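PDB 6ERC: peroxinectin A from Dictyostelium discoideum, which uses hydrogen peroxide in its haem-dependent peroxidase reaction to oxidise phenolic donors to radicals, and is a secreted, glycosylated haem enzyme. Local coordinates for residues 149-157 with 251-262; 395-404 with 451-459. One frame throughout, in Å; residues are numbered along the deposited sequence.

Interaction 1: 149-157 with 251-262; sequences YIDGNVLYG and FQQSRSCIIEQI. With NA (sodium ion), chain K.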
# COMPACT_ATOMS: atom_id res chain seq x y z
N TYR A 149 4.18 9.16 -8.35
CA TYR A 149 2.91 9.75 -8.73
C TYR A 149 1.82 8.69 -8.80
O TYR A 149 2.08 7.53 -9.14
CB TYR A 149 3.03 10.46 -10.08
CG TYR A 149 4.06 11.57 -10.10
CD1 TYR A 149 3.73 12.85 -9.67
CD2 TYR A 149 5.35 11.34 -10.55
CE1 TYR A 149 4.67 13.87 -9.69
CE2 TYR A 149 6.29 12.35 -10.57
CZ TYR A 149 5.95 13.61 -10.14
OH TYR A 149 6.88 14.62 -10.16
N ILE A 150 0.60 9.10 -8.48
CA ILE A 150 -0.57 8.25 -8.70
C ILE A 150 -0.87 8.30 -10.19
O ILE A 150 -1.55 9.21 -10.67
CB ILE A 150 -1.77 8.72 -7.85
CG1 ILE A 150 -1.44 8.61 -6.36
CG2 ILE A 150 -3.01 7.90 -8.18
CD1 ILE A 150 -2.43 9.29 -5.45
N ASP A 151 -0.34 7.31 -10.93
CA ASP A 151 -0.30 7.37 -12.39
C ASP A 151 -0.77 6.07 -13.03
O ASP A 151 -0.47 5.81 -14.20
CB ASP A 151 1.11 7.72 -12.87
CG ASP A 151 2.16 6.74 -12.36
OD1 ASP A 151 1.81 5.81 -11.60
OD2 ASP A 151 3.34 6.90 -12.72
N GLY A 152 -1.50 5.24 -12.28
CA GLY A 152 -2.04 4.01 -12.84
C GLY A 152 -1.01 2.95 -13.16
O GLY A 152 -1.35 1.97 -13.83
N ASN A 153 0.24 3.11 -12.71
CA ASN A 153 1.25 2.08 -12.94
C ASN A 153 0.76 0.72 -12.48
O ASN A 153 1.21 -0.31 -13.00
CB ASN A 153 2.54 2.45 -12.20
CG ASN A 153 2.40 2.34 -10.69
OD1 ASN A 153 2.02 3.30 -10.02
ND2 ASN A 153 2.70 1.16 -10.15
N VAL A 154 -0.14 0.69 -11.51
CA VAL A 154 -0.71 -0.57 -11.03
C VAL A 154 -1.38 -1.34 -12.17
O VAL A 154 -1.40 -2.57 -12.16
CB VAL A 154 -1.69 -0.29 -9.88
CG1 VAL A 154 -2.81 0.65 -10.34
CG2 VAL A 154 -2.27 -1.58 -9.33
N LEU A 155 -1.93 -0.63 -13.15
CA LEU A 155 -2.59 -1.28 -14.28
C LEU A 155 -1.70 -1.40 -15.51
O LEU A 155 -1.71 -2.44 -16.17
CB LEU A 155 -3.86 -0.53 -14.67
CG LEU A 155 -4.98 -0.44 -13.62
CD1 LEU A 155 -6.16 0.30 -14.22
CD2 LEU A 155 -5.41 -1.81 -13.11
N TYR A 156 -0.93 -0.36 -15.83
CA TYR A 156 -0.26 -0.26 -17.12
C TYR A 156 1.23 -0.55 -17.05
O TYR A 156 1.89 -0.57 -18.10
CB TYR A 156 -0.50 1.13 -17.71
CG TYR A 156 -1.95 1.55 -17.64
CD1 TYR A 156 -2.89 1.00 -18.49
CD2 TYR A 156 -2.37 2.49 -16.70
CE1 TYR A 156 -4.22 1.38 -18.42
CE2 TYR A 156 -3.70 2.87 -16.62
CZ TYR A 156 -4.62 2.31 -17.49
OH TYR A 156 -5.94 2.68 -17.42
N GLY A 157 1.79 -0.77 -15.86
CA GLY A 157 3.19 -1.10 -15.73
C GLY A 157 4.07 0.13 -15.65
O GLY A 157 3.63 1.28 -15.80
N PHE A 251 -6.13 4.21 -26.29
CA PHE A 251 -5.56 3.73 -25.04
C PHE A 251 -5.22 4.88 -24.11
O PHE A 251 -5.63 4.90 -22.94
CB PHE A 251 -4.32 2.88 -25.32
CG PHE A 251 -3.51 2.59 -24.09
CD1 PHE A 251 -3.85 1.54 -23.26
CD2 PHE A 251 -2.43 3.39 -23.75
CE1 PHE A 251 -3.12 1.27 -22.13
CE2 PHE A 251 -1.70 3.13 -22.62
CZ PHE A 251 -2.04 2.07 -21.80
N GLN A 252 -4.45 5.86 -24.61
CA GLN A 252 -4.01 6.96 -23.76
C GLN A 252 -5.20 7.73 -23.19
O GLN A 252 -5.23 8.03 -21.99
CB GLN A 252 -3.10 7.90 -24.55
CG GLN A 252 -1.77 7.27 -24.97
CD GLN A 252 -0.97 6.73 -23.80
OE1 GLN A 252 -1.21 7.09 -22.65
NE2 GLN A 252 -0.01 5.86 -24.09
N GLN A 253 -6.18 8.05 -24.02
CA GLN A 253 -7.38 8.72 -23.53
C GLN A 253 -8.09 7.87 -22.48
O GLN A 253 -8.66 8.41 -21.52
CB GLN A 253 -8.32 9.03 -24.69
CG GLN A 253 -7.80 10.11 -25.64
CD GLN A 253 -7.92 11.53 -25.11
OE1 GLN A 253 -7.50 12.48 -25.79
NE2 GLN A 253 -8.48 11.70 -23.92
N SER A 254 -8.06 6.55 -22.64
CA SER A 254 -8.64 5.67 -21.62
C SER A 254 -7.75 5.61 -20.38
O SER A 254 -8.25 5.68 -19.26
CB SER A 254 -8.85 4.27 -22.20
OG SER A 254 -9.73 4.30 -23.31
N ARG A 255 -6.43 5.49 -20.58
CA ARG A 255 -5.51 5.53 -19.45
C ARG A 255 -5.68 6.81 -18.65
O ARG A 255 -5.67 6.79 -17.41
CB ARG A 255 -4.07 5.39 -19.95
CG ARG A 255 -3.01 5.56 -18.85
CD ARG A 255 -1.68 4.91 -19.23
NE ARG A 255 -0.68 5.88 -19.71
CZ ARG A 255 0.25 6.46 -18.96
NH1 ARG A 255 0.35 6.19 -17.66
NH2 ARG A 255 1.10 7.31 -19.50
N SER A 256 -5.85 7.94 -19.34
CA SER A 256 -5.98 9.22 -18.65
C SER A 256 -7.23 9.25 -17.77
O SER A 256 -7.19 9.77 -16.66
CB SER A 256 -6.02 10.36 -19.68
OG SER A 256 -5.95 11.62 -19.04
N CYS A 257 -8.34 8.68 -18.26
CA CYS A 257 -9.57 8.67 -17.47
C CYS A 257 -9.40 7.81 -16.21
O CYS A 257 -9.82 8.21 -15.12
CB CYS A 257 -10.74 8.14 -18.30
SG CYS A 257 -11.20 9.14 -19.73
N ILE A 258 -8.81 6.63 -16.36
CA ILE A 258 -8.66 5.72 -15.22
C ILE A 258 -7.77 6.35 -14.15
O ILE A 258 -8.06 6.27 -12.95
CB ILE A 258 -8.10 4.37 -15.69
CG1 ILE A 258 -9.09 3.68 -16.63
CG2 ILE A 258 -7.77 3.47 -14.50
CD1 ILE A 258 -10.44 3.33 -16.00
N ILE A 259 -6.67 6.98 -14.57
CA ILE A 259 -5.82 7.69 -13.62
C ILE A 259 -6.63 8.72 -12.85
O ILE A 259 -6.54 8.82 -11.62
CB ILE A 259 -4.62 8.33 -14.35
CG1 ILE A 259 -3.68 7.23 -14.85
CG2 ILE A 259 -3.88 9.31 -13.45
CD1 ILE A 259 -2.63 7.71 -15.80
N GLU A 260 -7.44 9.51 -13.57
CA GLU A 260 -8.32 10.46 -12.91
C GLU A 260 -9.29 9.76 -11.97
O GLU A 260 -9.59 10.25 -10.88
CB GLU A 260 -9.08 11.28 -13.94
CG GLU A 260 -10.23 12.10 -13.35
CD GLU A 260 -10.87 13.04 -14.36
OE1 GLU A 260 -10.26 13.29 -15.42
OE2 GLU A 260 -11.99 13.52 -14.08
N GLN A 261 -9.82 8.60 -12.39
CA GLN A 261 -10.75 7.87 -11.54
C GLN A 261 -10.06 7.41 -10.26
O GLN A 261 -10.64 7.50 -9.17
CB GLN A 261 -11.32 6.68 -12.30
CG GLN A 261 -12.39 5.90 -11.54
CD GLN A 261 -13.59 6.75 -11.19
OE1 GLN A 261 -14.54 6.86 -11.96
NE2 GLN A 261 -13.56 7.36 -10.01
N ILE A 262 -8.83 6.91 -10.37
CA ILE A 262 -8.09 6.50 -9.17
C ILE A 262 -7.85 7.70 -8.27
O ILE A 262 -8.09 7.65 -7.06
CB ILE A 262 -6.77 5.82 -9.57
CG1 ILE A 262 -7.04 4.52 -10.33
CG2 ILE A 262 -5.92 5.53 -8.33
CD1 ILE A 262 -5.82 3.94 -11.03
NA NA K . 3.05 5.44 -9.50

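Interaction 2: 395-404 with 451-459; sequences YNSLRRQLGL and GQTFYLIIY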
# COMPACT_ATOMS: atom_id res chain seq x y z
N TYR A 395 10.07 7.19 18.51
CA TYR A 395 8.76 7.83 18.57
C TYR A 395 8.88 9.30 18.97
O TYR A 395 8.41 10.19 18.25
CB TYR A 395 7.87 7.06 19.54
CG TYR A 395 6.51 7.67 19.79
CD1 TYR A 395 5.58 7.79 18.76
CD2 TYR A 395 6.15 8.09 21.06
CE1 TYR A 395 4.33 8.34 19.00
CE2 TYR A 395 4.90 8.64 21.30
CZ TYR A 395 4.00 8.76 20.27
OH TYR A 395 2.76 9.31 20.52
N ASN A 396 9.49 9.57 20.12
CA ASN A 396 9.57 10.95 20.60
C ASN A 396 10.48 11.81 19.73
O ASN A 396 10.25 13.02 19.60
CB ASN A 396 10.04 10.99 22.06
CG ASN A 396 8.91 11.33 23.03
OD1 ASN A 396 7.87 11.86 22.64
ND2 ASN A 396 9.13 11.03 24.31
N SER A 397 11.52 11.22 19.13
CA SER A 397 12.38 11.98 18.23
C SER A 397 11.62 12.39 16.98
O SER A 397 11.76 13.52 16.50
CB SER A 397 13.62 11.17 17.87
OG SER A 397 14.46 11.91 17.00
N LEU A 398 10.81 11.48 16.42
CA LEU A 398 10.03 11.81 15.24
C LEU A 398 9.07 12.96 15.52
O LEU A 398 8.98 13.91 14.74
CB LEU A 398 9.27 10.57 14.76
CG LEU A 398 8.36 10.75 13.54
CD1 LEU A 398 9.16 11.21 12.34
CD2 LEU A 398 7.63 9.46 13.24
N ARG A 399 8.34 12.88 16.64
CA ARG A 399 7.40 13.94 16.98
C ARG A 399 8.09 15.30 17.04
O ARG A 399 7.60 16.28 16.47
CB ARG A 399 6.72 13.62 18.32
CG ARG A 399 5.70 12.50 18.24
CD ARG A 399 5.05 12.22 19.59
NE ARG A 399 4.31 13.37 20.11
CZ ARG A 399 3.06 13.67 19.77
NH1 ARG A 399 2.39 12.92 18.91
NH2 ARG A 399 2.48 14.74 20.30
N ARG A 400 9.23 15.37 17.72
CA ARG A 400 9.98 16.62 17.78
C ARG A 400 10.28 17.15 16.39
O ARG A 400 10.07 18.33 16.09
CB ARG A 400 11.28 16.43 18.57
CG ARG A 400 11.10 16.18 20.07
CD ARG A 400 12.46 16.23 20.80
NE ARG A 400 12.36 15.83 22.21
CZ ARG A 400 12.63 14.61 22.68
NH1 ARG A 400 13.02 13.64 21.86
NH2 ARG A 400 12.51 14.36 23.98
N GLN A 401 10.78 16.28 15.50
CA GLN A 401 11.16 16.70 14.16
C GLN A 401 9.96 16.97 13.27
O GLN A 401 10.14 17.53 12.18
CB GLN A 401 12.07 15.65 13.53
CG GLN A 401 13.39 15.48 14.26
CD GLN A 401 14.38 14.61 13.51
OE1 GLN A 401 14.91 15.01 12.48
NE2 GLN A 401 14.62 13.41 14.03
N LEU A 402 8.75 16.60 13.69
CA LEU A 402 7.54 16.95 12.97
C LEU A 402 6.86 18.18 13.55
O LEU A 402 5.77 18.54 13.09
CB LEU A 402 6.55 15.77 12.98
CG LEU A 402 6.99 14.50 12.25
CD1 LEU A 402 6.02 13.37 12.54
CD2 LEU A 402 7.10 14.74 10.75
N GLY A 403 7.46 18.82 14.54
CA GLY A 403 6.85 19.97 15.17
C GLY A 403 5.84 19.63 16.23
O GLY A 403 5.02 20.49 16.59
N LEU A 404 5.85 18.41 16.75
CA LEU A 404 4.93 17.99 17.79
C LEU A 404 5.64 17.92 19.14
O LEU A 404 6.87 17.82 19.22
CB LEU A 404 4.32 16.63 17.45
CG LEU A 404 3.52 16.58 16.14
CD1 LEU A 404 3.12 15.15 15.80
CD2 LEU A 404 2.28 17.47 16.24
N GLY A 451 -3.81 8.11 14.57
CA GLY A 451 -3.38 9.02 15.60
C GLY A 451 -2.81 10.31 15.03
O GLY A 451 -2.65 10.48 13.82
N GLN A 452 -2.49 11.23 15.94
CA GLN A 452 -1.96 12.53 15.53
C GLN A 452 -0.70 12.37 14.69
O GLN A 452 -0.56 13.02 13.65
CB GLN A 452 -1.68 13.37 16.77
CG GLN A 452 -1.23 14.79 16.47
CD GLN A 452 -0.70 15.50 17.70
OE1 GLN A 452 0.06 14.92 18.48
NE2 GLN A 452 -1.09 16.75 17.87
N THR A 453 0.23 11.52 15.13
CA THR A 453 1.50 11.40 14.43
C THR A 453 1.29 10.87 13.01
O THR A 453 1.70 11.51 12.03
CB THR A 453 2.44 10.48 15.21
OG1 THR A 453 2.60 11.00 16.54
CG2 THR A 453 3.80 10.40 14.54
N PHE A 454 0.66 9.70 12.88
CA PHE A 454 0.40 9.15 11.55
C PHE A 454 -0.45 10.10 10.72
O PHE A 454 -0.25 10.24 9.51
CB PHE A 454 -0.28 7.79 11.68
CG PHE A 454 0.66 6.67 12.09
CD1 PHE A 454 1.98 6.91 12.41
CD2 PHE A 454 0.20 5.36 12.12
CE1 PHE A 454 2.82 5.88 12.77
CE2 PHE A 454 1.04 4.32 12.48
CZ PHE A 454 2.35 4.58 12.80
N TYR A 455 -1.41 10.78 11.36
CA TYR A 455 -2.23 11.76 10.65
C TYR A 455 -1.35 12.81 9.97
O TYR A 455 -1.55 13.13 8.79
CB TYR A 455 -3.18 12.43 11.65
CG TYR A 455 -4.13 13.45 11.05
CD1 TYR A 455 -3.70 14.74 10.77
CD2 TYR A 455 -5.45 13.12 10.81
CE1 TYR A 455 -4.57 15.67 10.24
CE2 TYR A 455 -6.33 14.05 10.28
CZ TYR A 455 -5.88 15.32 10.00
OH TYR A 455 -6.75 16.25 9.47
N LEU A 456 -0.37 13.35 10.69
CA LEU A 456 0.45 14.42 10.15
C LEU A 456 1.30 13.92 8.98
O LEU A 456 1.45 14.62 7.97
CB LEU A 456 1.34 15.00 11.25
CG LEU A 456 1.98 16.36 10.98
CD1 LEU A 456 2.22 17.09 12.29
CD2 LEU A 456 3.28 16.22 10.20
N ILE A 457 1.86 12.72 9.09
CA ILE A 457 2.71 12.20 8.03
C ILE A 457 1.89 11.91 6.78
O ILE A 457 2.32 12.20 5.65
CB ILE A 457 3.46 10.94 8.51
CG1 ILE A 457 4.35 11.28 9.71
CG2 ILE A 457 4.31 10.35 7.39
CD1 ILE A 457 4.81 10.07 10.49
N ILE A 458 0.69 11.35 6.95
CA ILE A 458 -0.15 11.04 5.80
C ILE A 458 -0.66 12.32 5.15
O ILE A 458 -0.62 12.48 3.92
CB ILE A 458 -1.31 10.12 6.22
CG1 ILE A 458 -0.77 8.77 6.68
CG2 ILE A 458 -2.29 9.92 5.06
CD1 ILE A 458 -1.79 7.91 7.40
N TYR A 459 -1.15 13.26 5.96
CA TYR A 459 -1.60 14.53 5.42
C TYR A 459 -0.50 15.21 4.62
O TYR A 459 -0.75 15.75 3.53
CB TYR A 459 -2.06 15.45 6.56
CG TYR A 459 -2.59 16.79 6.10
CD1 TYR A 459 -1.73 17.83 5.77
CD2 TYR A 459 -3.96 17.02 6.00
CE1 TYR A 459 -2.21 19.05 5.35
CE2 TYR A 459 -4.45 18.24 5.59
CZ TYR A 459 -3.58 19.25 5.26
OH TYR A 459 -4.06 20.47 4.84

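Interaction 1: 149-157 with 251-262
The sodium-binding loop of this haem peroxidase and the short helix 153-156 that follows it both pack against the N-terminal half of the long helix 247-275. Y156 makes the largest contribution. The aliphatic part of R255 covers one face of its ring: CD of R255 is 3.8 Å from the ring centroid of Y156 and only 20° off the ring normal, a CH-pi contact. CB of L155, from the same short helix, lies over the centre of the opposite face. F251 meets the ring obliquely, with the planes at 90° and CZ of F251 3.6 Å from CD1 of Y156. A chi1 of 168° sets the F251 ring opposite its own backbone N, and the CE1-CZ end does the touching. The hydroxyl end of Y156 lies beside the CB of I258, at the ring edge, and L155 adds an apolar contact from CD1 to CG2 of I258 at 3.6 Å.

Closer to the metal, G152 serves as N-cap of helix 153-156, its O accepting from the N of both L155 and Y156, and its CA comes within 5.3 Å of the CA of I259. The carbonyl O of D151 is 3.3 Å from CD1 of I259. The loop wraps the sodium ion: the carbonyl O of Y149, OD1 of D151 and OD1 of N153 bind it, the last at 2.4 Å, and the carbonyls of N82 and G147 complete the site. I150 touches I262, CG2 to CG2 at 3.8 Å, while L79 and W75 of helix 70-80 adjoin this pair.

Interaction 2: 395-404 with 451-459
This is a helix-helix contact in the alpha-helical peroxidase fold, partly buried and away from the annotated sites, in which helix 395-401 and the turn after it meet the first turns of helix 452-467. The axes of the helical segments 395-401 and 452-459 approach to 11.0 Å, with 49° between their N-to-C directions, and the closest CA pair is R399 with T453. At this separation, side chains make the contact, polar at one end and apolar at the other.

At the polar end, R399 holds Q452 with both terminal nitrogens on one oxygen: NH2 of R399 is 3.0 Å and NH1 of R399 is 3.1 Å from OE1 of Q452. The acceptor lies near the guanidinium plane, at its edge, and the N-H angles of 145° and 142° show both bonds to be bent, as expected when two donors share an atom. A bend at chi3 brings the NH1-NH2 edge of the guanidinium to OE1. NH1 also makes a weak bond to OG1 of T453, a hydroxyl whose stronger partner is E442; E442 also bonds the hydroxyl of Y395. NE of R399 bonds the carbonyl of R405, a further restraint on the rotation of the group, and the CB of L404 lies over one guanidinium face.

The apolar end begins with L398, whose CD2 meets CD1 of I457 tip to tip at 4.0 Å. L402 crosses I457 at about a right angle, CD1 of L402 standing 3.9 Å from CG1 of I457. G403, with positive phi, closes a Schellman motif that turns the chain and lets L404 reach L456, CD2 of L404 to CD1 of L456 at 4.0 Å. The two-pronged, near-in-plane grip is directional, but neutral Q452 leaves the charge of R399 uncompensated; E442, in a long, weak ion pair with R399, probably balances part of it.

How the interactions relate
The two contacts lie within one animal haem peroxidase domain, in series along the chain: interaction 1 closes at I262 before interaction 2 opens at Y395. Their centres are 32 Å apart, and their nearest atoms about 10 Å apart, so they do not touch. The elements they use are still connected, because helix 247-275, whose N-terminal half receives the sodium loop in interaction 1, meets Y455 and Y459 of helix 452-467 through L275 at its far end. Interaction 2 uses the other flank of helix 452-467. Both contacts are thus parts of the helical framework around the haem, which lies about 13 Å from I150 and about 10 Å from I457, measured from their side chains.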